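Local atomic coordinates of putative TOXIN related protein (Parabacteroides distasonis ATCC 8503, PDB entry 3K0Y), a protein that is of unknown function, possibly toxin-related, and pairs a NigD-like N-terminal OB domain with a C-terminal beta sandwich. Residues 102-107 against 153-158. Residues are numbered along the deposited sequence; the frame is centred on the assembly and turned at random.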
ATOM      1  N   GLY A 102      17.297  -3.737   3.064  1.00 44.30           N
ATOM      2  CA  GLY A 102      17.406  -3.490   4.509  1.00 44.51           C
ATOM      3  C   GLY A 102      16.855  -4.624   5.357  1.00 45.23           C
ATOM      4  O   GLY A 102      16.120  -5.460   4.882  1.00 45.00           O
ATOM      5  N   THR A 103      17.242  -4.658   6.620  1.00 45.62           N
ATOM      6  CA  THR A 103      16.812  -5.692   7.543  1.00 46.59           C
ATOM      7  C   THR A 103      16.386  -5.042   8.859  1.00 46.70           C
ATOM      8  O   THR A 103      16.304  -5.709   9.918  1.00 47.36           O
ATOM      9  CB  THR A 103      17.942  -6.700   7.796  1.00 46.29           C
ATOM     10  OG1 THR A 103      19.119  -5.979   8.111  1.00 45.58           O
ATOM     11  CG2 THR A 103      18.201  -7.535   6.560  1.00 47.68           C
ATOM     12  N   ASP A 104      16.084  -3.755   8.781  1.00 45.38           N
ATOM     13  CA  ASP A 104      15.790  -2.982   9.959  1.00 45.20           C
ATOM     14  C   ASP A 104      14.356  -3.303  10.403  1.00 44.53           C
ATOM     15  O   ASP A 104      13.413  -3.074   9.658  1.00 43.40           O
ATOM     16  CB  ASP A 104      15.960  -1.505   9.659  1.00 45.25           C
ATOM     17  CG  ASP A 104      17.422  -1.120   9.518  1.00 47.50           C
ATOM     18  OD1 ASP A 104      18.205  -1.455  10.425  1.00 48.15           O
ATOM     19  OD2 ASP A 104      17.775  -0.482   8.511  1.00 48.18           O
ATOM     20  N   PRO A 105      14.199  -3.807  11.628  1.00 44.16           N
ATOM     21  CA  PRO A 105      12.885  -4.262  12.022  1.00 44.02           C
ATOM     22  C   PRO A 105      11.798  -3.189  12.056  1.00 43.08           C
ATOM     23  O   PRO A 105      12.058  -1.998  12.183  1.00 42.74           O
ATOM     24  CB  PRO A 105      13.130  -4.904  13.407  1.00 44.26           C
ATOM     25  CG  PRO A 105      14.336  -4.196  13.928  1.00 44.62           C
ATOM     26  CD  PRO A 105      15.192  -4.003  12.700  1.00 44.60           C
ATOM     27  N   VAL A 106      10.574  -3.645  11.878  1.00 43.33           N
ATOM     28  CA  VAL A 106       9.378  -2.831  12.031  1.00 42.68           C
ATOM     29  C   VAL A 106       8.361  -3.577  12.898  1.00 44.39           C
ATOM     30  O   VAL A 106       8.495  -4.787  13.184  1.00 44.09           O
ATOM     31  CB  VAL A 106       8.729  -2.540  10.666  1.00 42.65           C
ATOM     32  CG1 VAL A 106       9.756  -1.835   9.657  1.00 41.44           C
ATOM     33  CG2 VAL A 106       8.143  -3.817  10.076  1.00 39.31           C
ATOM     34  N   SER A 107       7.306  -2.851  13.233  1.00 45.27           N
ATOM     35  CA  SER A 107       6.156  -3.369  13.955  1.00 46.23           C
ATOM     36  C   SER A 107       4.886  -3.273  13.064  1.00 45.68           C
ATOM     37  O   SER A 107       4.545  -2.183  12.599  1.00 45.71           O
ATOM     38  CB  SER A 107       5.995  -2.458  15.161  1.00 46.12           C
ATOM     39  OG  SER A 107       4.993  -2.910  15.993  1.00 50.74           O
ATOM     40  N   ARG A 153      10.111  -4.890   3.125  1.00 41.39           N
ATOM     41  CA  ARG A 153      11.468  -4.554   3.482  1.00 41.30           C
ATOM     42  C   ARG A 153      11.586  -3.083   3.915  1.00 40.57           C
ATOM     43  O   ARG A 153      10.889  -2.194   3.373  1.00 39.58           O
ATOM     44  CB  ARG A 153      12.322  -4.827   2.252  1.00 41.93           C
ATOM     45  CG  ARG A 153      12.359  -6.281   1.870  1.00 44.60           C
ATOM     46  CD  ARG A 153      13.468  -6.857   2.623  1.00 49.23           C
ATOM     47  NE  ARG A 153      13.857  -8.176   2.187  1.00 50.53           N
ATOM     48  CZ  ARG A 153      15.003  -8.728   2.543  1.00 47.02           C
ATOM     49  NH1 ARG A 153      15.842  -8.065   3.309  1.00 43.60           N
ATOM     50  NH2 ARG A 153      15.281  -9.948   2.162  1.00 48.12           N
ATOM     51  N   HIS A 154      12.439  -2.854   4.925  1.00 40.12           N
ATOM     52  CA  HIS A 154      12.672  -1.546   5.514  1.00 39.46           C
ATOM     53  C   HIS A 154      14.157  -1.369   5.739  1.00 39.52           C
ATOM     54  O   HIS A 154      14.798  -2.214   6.416  1.00 39.62           O
ATOM     55  CB  HIS A 154      11.874  -1.420   6.804  1.00 40.21           C
ATOM     56  CG  HIS A 154      12.232  -0.247   7.675  1.00 38.33           C
ATOM     57  ND1 HIS A 154      12.724  -0.414   8.946  1.00 40.78           N
ATOM     58  CD2 HIS A 154      12.074   1.088   7.510  1.00 39.12           C
ATOM     59  CE1 HIS A 154      12.911   0.768   9.510  1.00 38.20           C
ATOM     60  NE2 HIS A 154      12.534   1.702   8.654  1.00 39.05           N
ATOM     61  N   ASN A 155      14.703  -0.313   5.129  1.00 37.74           N
ATOM     62  CA  ASN A 155      16.092   0.105   5.389  1.00 39.09           C
ATOM     63  C   ASN A 155      16.112   1.477   6.037  1.00 38.81           C
ATOM     64  O   ASN A 155      15.730   2.447   5.411  1.00 39.21           O
ATOM     65  CB  ASN A 155      16.872   0.199   4.084  1.00 38.78           C
ATOM     66  CG  ASN A 155      18.362  -0.013   4.266  1.00 38.73           C
ATOM     67  OD1 ASN A 155      18.931   0.320   5.284  1.00 37.91           O
ATOM     68  ND2 ASN A 155      18.986  -0.592   3.264  1.00 36.41           N
ATOM     69  N   ALA A 156      16.582   1.540   7.276  1.00 39.51           N
ATOM     70  CA  ALA A 156      16.783   2.788   8.043  1.00 39.95           C
ATOM     71  C   ALA A 156      18.176   3.430   7.846  1.00 40.23           C
ATOM     72  O   ALA A 156      18.432   4.541   8.361  1.00 39.83           O
ATOM     73  CB  ALA A 156      16.583   2.496   9.544  1.00 38.78           C
ATOM     74  N   TYR A 157      19.069   2.713   7.158  1.00 41.35           N
ATOM     75  CA  TYR A 157      20.477   3.141   6.934  1.00 42.12           C
ATOM     76  C   TYR A 157      21.122   3.548   8.267  1.00 42.08           C
ATOM     77  O   TYR A 157      21.114   2.777   9.211  1.00 42.57           O
ATOM     78  CB  TYR A 157      20.575   4.255   5.851  1.00 42.61           C
ATOM     79  CG  TYR A 157      19.981   3.850   4.510  1.00 42.67           C
ATOM     80  CD1 TYR A 157      20.660   2.974   3.652  1.00 41.88           C
ATOM     81  CD2 TYR A 157      18.712   4.297   4.136  1.00 44.37           C
ATOM     82  CE1 TYR A 157      20.096   2.596   2.423  1.00 43.35           C
ATOM     83  CE2 TYR A 157      18.109   3.899   2.924  1.00 43.59           C
ATOM     84  CZ  TYR A 157      18.800   3.060   2.083  1.00 44.21           C
ATOM     85  OH  TYR A 157      18.192   2.701   0.922  1.00 42.76           O
ATOM     86  N   ASP A 158      21.654   4.752   8.357  1.00 42.48           N
ATOM     87  CA  ASP A 158      22.310   5.218   9.591  1.00 42.99           C
ATOM     88  C   ASP A 158      21.425   6.126  10.446  1.00 43.10           C
ATOM     89  O   ASP A 158      21.930   6.821  11.295  1.00 43.78           O
ATOM     90  CB  ASP A 158      23.625   5.959   9.252  1.00 42.84           C
ATOM     91  CG  ASP A 158      23.418   7.160   8.338  1.00 43.22           C
ATOM     92  OD1 ASP A 158      22.318   7.370   7.779  1.00 45.01           O
ATOM     93  OD2 ASP A 158      24.379   7.912   8.150  1.00 48.46           O
TER
HETATM   94  O   HOH W   1      20.533   0.244   8.687  1.00 46.28           O
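Asp104 and Gly102, in the loop that leaves helix 97-101, meet His154 to Ala156 where strand 149-155 ends, so the contact ties a crossing loop to a strand end of the beta sandwich. Asp104 bonds through three of its groups. Asp104 N donates to His154 O (3.1 Å), and Asp104 O accepts a hydrogen bond from His154 ND1 (2.8 Å). That acceptor lies in the imidazole plane, although ND1 itself stands well above the carbonyl plane. A histidine suits the place because its other nitrogen is used too: NE2 bonds to His134, whose ring also meets it. Val106 CG1 packs obliquely against the ring, 3.4 Å from His154 ND1.

With CG beside its own backbone N (chi1 -72°), Asp104 sends OD2 to Ala156 N at 2.7 Å, and this amide comes to the anti side of the carboxylate, tilted about 31° out of its plane. A water, 2.9 Å from Asp104 OD2, also donates to Tyr157 O. Asn155 OD1 meanwhile accepts from Tyr157 N (3.0 Å), closing an Asx turn that starts at the last strand residue, while its ND2 reaches Ile100 O.

Gly102, with phi positive after the helix, lies so close to His154 O and Asn155 CA that any CB would clash. Gly102 O receives Arg153 NH1 at 3.1 Å, in the guanidinium plane, and salt bridges to Glu151 and Asp98 help to hold that group. One backbone bond and three side-chain-to-backbone bonds, from imidazole, carboxylate and guanidinium, join the loop to the strand end, and an Asx turn follows directly, within the NigD-like C-terminal beta sandwich.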